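Local coordinates for protein dihydrofolate reductase (Schistosoma mansoni, PDB 3VCO) that catalyses the NADPH-dependent reduction of dihydrofolate to tetrahydrofolate, a key step of folate metabolism needed for thymidylate, purine and glycine synthesis, at residues A[41-46]-A[71-76]; A[49-54]-A[151-156]. One frame throughout, in Å; residues are numbered along the deposited sequence.

Contact 1. Residues A[41-46]-A[71-76]; sequences LPWKIK and RVTWES. With SO4 (sulfate ion), chain C.
Trp43 and Ser76 form a side-chain hydrogen bond that ties the loop between strand 23-29 and helix 46-57 to the short helix 71-76, whose first turn belongs, by similarity, to the NADP(+) site. The indole N-H of Trp43 reaches Ser76 OG at 2.9 Å from NE1, bent to 148° and with the oxygen 19° out of the ring plane. Ser76 OG is a relay: it accepts from the indole and donates to Thr73 O at 2.8 Å, in the carbonyl plane and on a lone pair. Its torsion, with OG between the backbone N and the carbonyl carbon (chi1 76°), turns it back to that oxygen, which also receives Ser76 N. Beside this bond, Thr73 CG2 lies at the indole edge, 4.1 Å from Trp43 CZ2. One indole face is covered from within the loop, where a cis peptide bond precedes Pro42 and Pro42 CD lies 3.5 Å above the ring centre. Thr73 has a second role: its N-H and OG1 both bond sulfate O2, with 2.7 Å from Thr73 N, while Val72 N holds O3; this anion probably came from the crystallisation liquor, and its place at the helix start is consistent with a cofactor phosphate position. Around the contact, Trp43 also packs on Met49 of helix 46-57, Ile45 touches Phe191 and Phe193 of strand 191-200, and Trp74 rests on strand 88-92.

Contact 2. Residues A[49-54]-A[151-156]; sequences MEFFKT and YCTHIL
Phe51 places the CZ corner of its ring at the rim of the Tyr151 ring, near its plane and on its CB/CD1 side, while the phenylalanine ring meets Tyr151 CB and Thr153 OG1 obliquely and stacks with Phe195 of strand 191-200. This is helix-on-sheet packing in the dihydrofolate reductase fold: helix 46-57, which holds a run of substrate-binding residues by similarity, lies against strand 148-156 of the central mixed sheet. The pairing with the tyrosine is apolar, closest between Phe51 CZ and Tyr151 CB at 4.0 Å. Phe51 reaches the strand because its CG stands anti to the backbone N (chi1 170°), which carries the ring off the helix. Thr153, two residues along the strand and so on the same side of the sheet as Tyr151, lies obliquely by the neighbouring CE2-CD2 side of the ring, with OG1 3.6 Å from Phe51 CE2; the two side chains run past each other in opposite directions. All three touching residues are buried. The threonine hydroxyl nevertheless has a polar partner, since the helix supplies a carboxylate from the turn just ahead of Phe51. There Thr153 OG1 is hydrogen-bonded to OD1 of Asp48, a substrate-binding residue by similarity, in the acid-threonine pair familiar from this enzyme family.

Along the chain the segments alternate: 41-46, then 49-54, both before 71-76, with 151-156 far later. Helix 46-57 begins within the first segment of contact 1 and carries that of contact 2, so the two contacts are joined by sequence as well as by space. Their centres lie 12 Å apart, yet they touch: Trp43 CZ3 comes within 4.1 Å of Phe52 CE1. Residues 41-46 and 49-54 thus lie side by side, while their partners, 71-76 on a helix and 151-156 on a strand of the central sheet, are far apart in the chain. Together they illustrate how substrate and NADP(+) sites, both inferred by similarity, share one continuous framework.

Contact 1. Residues A[41-46]-A[71-76]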
loop_
_atom_site.group_PDB
_atom_site.type_symbol
_atom_site.label_atom_id
_atom_site.label_comp_id
_atom_site.label_asym_id
_atom_site.label_seq_id
_atom_site.Cartn_x
_atom_site.Cartn_y
_atom_site.Cartn_z
ATOM N N LEU A 41 -3.491 -11.324 7.639
ATOM C CA LEU A 41 -4.030 -10.232 6.809
ATOM C C LEU A 41 -3.005 -9.152 6.420
ATOM O O LEU A 41 -2.181 -8.727 7.239
ATOM C CB LEU A 41 -5.266 -9.588 7.484
ATOM C CG LEU A 41 -6.525 -10.457 7.628
ATOM N N PRO A 42 -3.057 -8.694 5.163
ATOM C CA PRO A 42 -3.963 -9.144 4.096
ATOM C C PRO A 42 -3.343 -10.231 3.187
ATOM O O PRO A 42 -3.996 -10.670 2.237
ATOM C CB PRO A 42 -4.199 -7.857 3.293
ATOM C CG PRO A 42 -2.913 -7.079 3.456
ATOM C CD PRO A 42 -2.233 -7.547 4.739
ATOM N N TRP A 43 -2.113 -10.652 3.500
ATOM C CA TRP A 43 -1.336 -11.574 2.682
ATOM C C TRP A 43 -2.033 -12.930 2.455
ATOM O O TRP A 43 -1.848 -13.570 1.410
ATOM C CB TRP A 43 0.073 -11.772 3.303
ATOM C CG TRP A 43 0.547 -10.498 3.984
ATOM C CD1 TRP A 43 0.829 -10.328 5.316
ATOM C CD2 TRP A 43 0.737 -9.214 3.370
ATOM N NE1 TRP A 43 1.190 -9.020 5.563
ATOM C CE2 TRP A 43 1.138 -8.316 4.390
ATOM C CE3 TRP A 43 0.594 -8.731 2.065
ATOM C CZ2 TRP A 43 1.409 -6.965 4.139
ATOM C CZ3 TRP A 43 0.854 -7.380 1.816
ATOM C CH2 TRP A 43 1.257 -6.516 2.851
ATOM N N LYS A 44 -2.850 -13.353 3.413
ATOM C CA LYS A 44 -3.466 -14.661 3.322
ATOM C C LYS A 44 -4.678 -14.767 2.387
ATOM O O LYS A 44 -5.045 -15.871 1.954
ATOM C CB LYS A 44 -3.826 -15.191 4.725
ATOM C CG LYS A 44 -5.019 -14.513 5.391
ATOM C CD LYS A 44 -5.365 -15.256 6.660
ATOM C CE LYS A 44 -6.650 -14.758 7.298
ATOM N NZ LYS A 44 -6.878 -15.444 8.632
ATOM N N ILE A 45 -5.305 -13.640 2.068
ATOM C CA ILE A 45 -6.405 -13.679 1.108
ATOM C C ILE A 45 -5.843 -13.671 -0.330
ATOM O O ILE A 45 -5.297 -12.679 -0.783
ATOM C CB ILE A 45 -7.383 -12.539 1.340
ATOM C CG1 ILE A 45 -7.795 -12.529 2.807
ATOM C CG2 ILE A 45 -8.607 -12.733 0.492
ATOM C CD1 ILE A 45 -8.543 -11.275 3.224
ATOM N N LYS A 46 -5.967 -14.794 -1.025
ATOM C CA LYS A 46 -5.280 -15.007 -2.301
ATOM C C LYS A 46 -5.716 -14.013 -3.349
ATOM O O LYS A 46 -4.911 -13.475 -4.085
ATOM C CB LYS A 46 -5.486 -16.472 -2.792
ATOM N N ARG A 71 8.171 -0.987 9.405
ATOM C CA ARG A 71 8.794 -2.257 9.790
ATOM C C ARG A 71 7.821 -3.367 10.133
ATOM O O ARG A 71 8.033 -4.542 9.758
ATOM C CB ARG A 71 9.767 -2.049 10.962
ATOM C CG ARG A 71 10.390 -3.367 11.459
ATOM C CD ARG A 71 11.620 -3.204 12.371
ATOM N NE ARG A 71 12.227 -4.531 12.593
ATOM C CZ ARG A 71 13.332 -4.763 13.290
ATOM N NH1 ARG A 71 13.967 -3.765 13.877
ATOM N NH2 ARG A 71 13.792 -6.004 13.419
ATOM N N VAL A 72 6.750 -3.025 10.832
ATOM C CA VAL A 72 5.829 -4.080 11.238
ATOM C C VAL A 72 5.113 -4.609 10.007
ATOM O O VAL A 72 4.869 -5.809 9.904
ATOM C CB VAL A 72 4.811 -3.654 12.331
ATOM C CG1 VAL A 72 3.842 -4.803 12.619
ATOM C CG2 VAL A 72 5.541 -3.232 13.618
ATOM N N THR A 73 4.821 -3.731 9.049
ATOM C CA THR A 73 4.291 -4.216 7.776
ATOM C C THR A 73 5.333 -5.123 7.114
ATOM O O THR A 73 5.051 -6.258 6.763
ATOM C CB THR A 73 3.874 -3.054 6.825
ATOM O OG1 THR A 73 2.793 -2.342 7.417
ATOM C CG2 THR A 73 3.413 -3.597 5.467
ATOM N N TRP A 74 6.558 -4.640 7.001
ATOM C CA TRP A 74 7.630 -5.462 6.458
ATOM C C TRP A 74 7.757 -6.827 7.169
ATOM O O TRP A 74 7.842 -7.850 6.528
ATOM C CB TRP A 74 8.940 -4.714 6.545
ATOM C CG TRP A 74 10.137 -5.554 6.246
ATOM C CD1 TRP A 74 11.048 -6.064 7.162
ATOM C CD2 TRP A 74 10.583 -5.983 4.959
ATOM N NE1 TRP A 74 12.021 -6.750 6.504
ATOM C CE2 TRP A 74 11.755 -6.742 5.156
ATOM C CE3 TRP A 74 10.119 -5.783 3.652
ATOM C CZ2 TRP A 74 12.473 -7.307 4.091
ATOM C CZ3 TRP A 74 10.819 -6.355 2.604
ATOM C CH2 TRP A 74 11.991 -7.108 2.833
ATOM N N GLU A 75 7.679 -6.838 8.487
ATOM C CA GLU A 75 7.864 -8.060 9.231
ATOM C C GLU A 75 6.689 -8.997 9.113
ATOM O O GLU A 75 6.833 -10.196 9.351
ATOM C CB GLU A 75 8.061 -7.742 10.697
ATOM C CG GLU A 75 9.407 -7.211 11.029
ATOM C CD GLU A 75 9.511 -6.887 12.499
ATOM O OE1 GLU A 75 8.545 -7.181 13.248
ATOM O OE2 GLU A 75 10.541 -6.330 12.899
ATOM N N SER A 76 5.518 -8.457 8.768
ATOM C CA SER A 76 4.306 -9.282 8.745
ATOM C C SER A 76 4.246 -10.104 7.468
ATOM O O SER A 76 3.539 -11.084 7.395
ATOM C CB SER A 76 3.055 -8.404 8.836
ATOM O OG SER A 76 2.825 -7.789 7.584
HETATM S S SO4 C . 4.441 -0.230 10.604
HETATM O O1 SO4 C . 4.263 1.207 10.331
HETATM O O2 SO4 C . 4.399 -1.052 9.399
HETATM O O3 SO4 C . 5.740 -0.361 11.269
HETATM O O4 SO4 C . 3.362 -0.711 11.483
#

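Contact 2. Residues A[49-54]-A[151-156]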
loop_
_atom_site.group_PDB
_atom_site.type_symbol
_atom_site.label_atom_id
_atom_site.label_comp_id
_atom_site.label_asym_id
_atom_site.label_seq_id
_atom_site.Cartn_x
_atom_site.Cartn_y
_atom_site.Cartn_z
ATOM N N MET A 49 -4.151 -10.660 -2.728
ATOM C CA MET A 49 -2.766 -10.674 -3.193
ATOM C C MET A 49 -2.607 -10.506 -4.716
ATOM O O MET A 49 -1.699 -9.829 -5.180
ATOM C CB MET A 49 -2.074 -11.955 -2.724
ATOM C CG MET A 49 -1.822 -11.963 -1.233
ATOM S SD MET A 49 -0.883 -10.517 -0.686
ATOM C CE MET A 49 -2.130 -9.325 -0.134
ATOM N N GLU A 50 -3.456 -11.150 -5.492
ATOM C CA GLU A 50 -3.514 -10.852 -6.923
ATOM C C GLU A 50 -3.710 -9.356 -7.184
ATOM O O GLU A 50 -3.010 -8.782 -8.001
ATOM C CB GLU A 50 -4.655 -11.593 -7.606
ATOM C CG GLU A 50 -4.747 -13.060 -7.290
ATOM C CD GLU A 50 -6.029 -13.677 -7.859
ATOM O OE1 GLU A 50 -6.567 -13.125 -8.850
ATOM O OE2 GLU A 50 -6.506 -14.698 -7.307
ATOM N N PHE A 51 -4.692 -8.753 -6.505
ATOM C CA PHE A 51 -5.006 -7.333 -6.611
ATOM C C PHE A 51 -3.793 -6.517 -6.205
ATOM O O PHE A 51 -3.317 -5.663 -6.957
ATOM C CB PHE A 51 -6.233 -7.002 -5.740
ATOM C CG PHE A 51 -6.512 -5.507 -5.580
ATOM C CD1 PHE A 51 -7.036 -4.764 -6.630
ATOM C CD2 PHE A 51 -6.299 -4.877 -4.367
ATOM C CE1 PHE A 51 -7.309 -3.398 -6.479
ATOM C CE2 PHE A 51 -6.557 -3.535 -4.215
ATOM C CZ PHE A 51 -7.085 -2.797 -5.273
ATOM N N PHE A 52 -3.242 -6.848 -5.042
ATOM C CA PHE A 52 -2.047 -6.191 -4.542
ATOM C C PHE A 52 -0.879 -6.279 -5.528
ATOM O O PHE A 52 -0.312 -5.259 -5.884
ATOM C CB PHE A 52 -1.638 -6.792 -3.215
ATOM C CG PHE A 52 -0.457 -6.133 -2.591
ATOM C CD1 PHE A 52 -0.614 -5.088 -1.704
ATOM C CD2 PHE A 52 0.814 -6.596 -2.843
ATOM C CE1 PHE A 52 0.524 -4.503 -1.104
ATOM C CE2 PHE A 52 1.924 -6.013 -2.267
ATOM C CZ PHE A 52 1.787 -4.977 -1.404
ATOM N N LYS A 53 -0.529 -7.494 -5.938
ATOM C CA LYS A 53 0.545 -7.734 -6.904
ATOM C C LYS A 53 0.394 -6.908 -8.186
ATOM O O LYS A 53 1.313 -6.183 -8.587
ATOM C CB LYS A 53 0.646 -9.224 -7.254
ATOM C CG LYS A 53 1.668 -9.534 -8.357
ATOM C CD LYS A 53 3.095 -9.492 -7.842
ATOM C CE LYS A 53 4.076 -10.083 -8.873
ATOM N NZ LYS A 53 5.387 -10.428 -8.268
ATOM N N THR A 54 -0.759 -7.030 -8.822
ATOM C CA THR A 54 -1.102 -6.233 -10.002
ATOM C C THR A 54 -0.961 -4.716 -9.804
ATOM O O THR A 54 -0.225 -4.060 -10.543
ATOM C CB THR A 54 -2.532 -6.544 -10.482
ATOM O OG1 THR A 54 -2.611 -7.930 -10.829
ATOM C CG2 THR A 54 -2.888 -5.710 -11.698
ATOM N N TYR A 151 -6.143 2.680 -3.114
ATOM C CA TYR A 151 -6.584 1.386 -3.620
ATOM C C TYR A 151 -7.035 0.638 -2.387
ATOM O O TYR A 151 -6.237 0.312 -1.503
ATOM C CB TYR A 151 -5.371 0.667 -4.216
ATOM C CG TYR A 151 -4.926 1.271 -5.523
ATOM C CD1 TYR A 151 -5.422 0.769 -6.740
ATOM C CD2 TYR A 151 -4.070 2.389 -5.551
ATOM C CE1 TYR A 151 -5.017 1.317 -7.958
ATOM C CE2 TYR A 151 -3.668 2.956 -6.783
ATOM C CZ TYR A 151 -4.152 2.401 -7.972
ATOM O OH TYR A 151 -3.774 2.951 -9.166
ATOM N N CYS A 152 -8.320 0.371 -2.321
ATOM C CA CYS A 152 -8.900 -0.098 -1.099
ATOM C C CYS A 152 -9.542 -1.480 -1.323
ATOM O O CYS A 152 -10.314 -1.678 -2.263
ATOM C CB CYS A 152 -9.979 0.920 -0.645
ATOM S SG CYS A 152 -10.709 0.519 0.946
ATOM N N THR A 153 -9.214 -2.427 -0.453
ATOM C CA THR A 153 -10.017 -3.628 -0.337
ATOM C C THR A 153 -10.944 -3.459 0.840
ATOM O O THR A 153 -10.503 -3.422 1.976
ATOM C CB THR A 153 -9.111 -4.824 -0.120
ATOM O OG1 THR A 153 -8.146 -4.795 -1.182
ATOM C CG2 THR A 153 -9.909 -6.121 -0.141
ATOM N N HIS A 154 -12.231 -3.382 0.558
ATOM C CA HIS A 154 -13.267 -3.378 1.605
ATOM C C HIS A 154 -13.612 -4.792 2.024
ATOM O O HIS A 154 -13.883 -5.633 1.194
ATOM C CB HIS A 154 -14.536 -2.714 1.085
ATOM C CG HIS A 154 -14.367 -1.253 0.770
ATOM N ND1 HIS A 154 -14.469 -0.261 1.724
ATOM C CD2 HIS A 154 -14.159 -0.620 -0.405
ATOM C CE1 HIS A 154 -14.288 0.918 1.155
ATOM N NE2 HIS A 154 -14.074 0.728 -0.132
ATOM N N ILE A 155 -13.654 -5.045 3.321
ATOM C CA ILE A 155 -13.893 -6.389 3.808
ATOM C C ILE A 155 -15.036 -6.370 4.804
ATOM O O ILE A 155 -15.193 -5.389 5.512
ATOM C CB ILE A 155 -12.636 -6.884 4.510
ATOM C CG1 ILE A 155 -11.501 -7.007 3.492
ATOM C CG2 ILE A 155 -12.892 -8.210 5.203
ATOM C CD1 ILE A 155 -10.130 -7.336 4.125
ATOM N N LEU A 156 -15.864 -7.413 4.800
ATOM C CA LEU A 156 -16.826 -7.617 5.856
ATOM C C LEU A 156 -16.186 -8.599 6.816
ATOM O O LEU A 156 -16.003 -9.788 6.514
ATOM C CB LEU A 156 -18.161 -8.111 5.329
ATOM C CG LEU A 156 -19.142 -7.007 4.953
ATOM C CD1 LEU A 156 -20.504 -7.607 4.759
ATOM C CD2 LEU A 156 -19.179 -5.903 6.005
#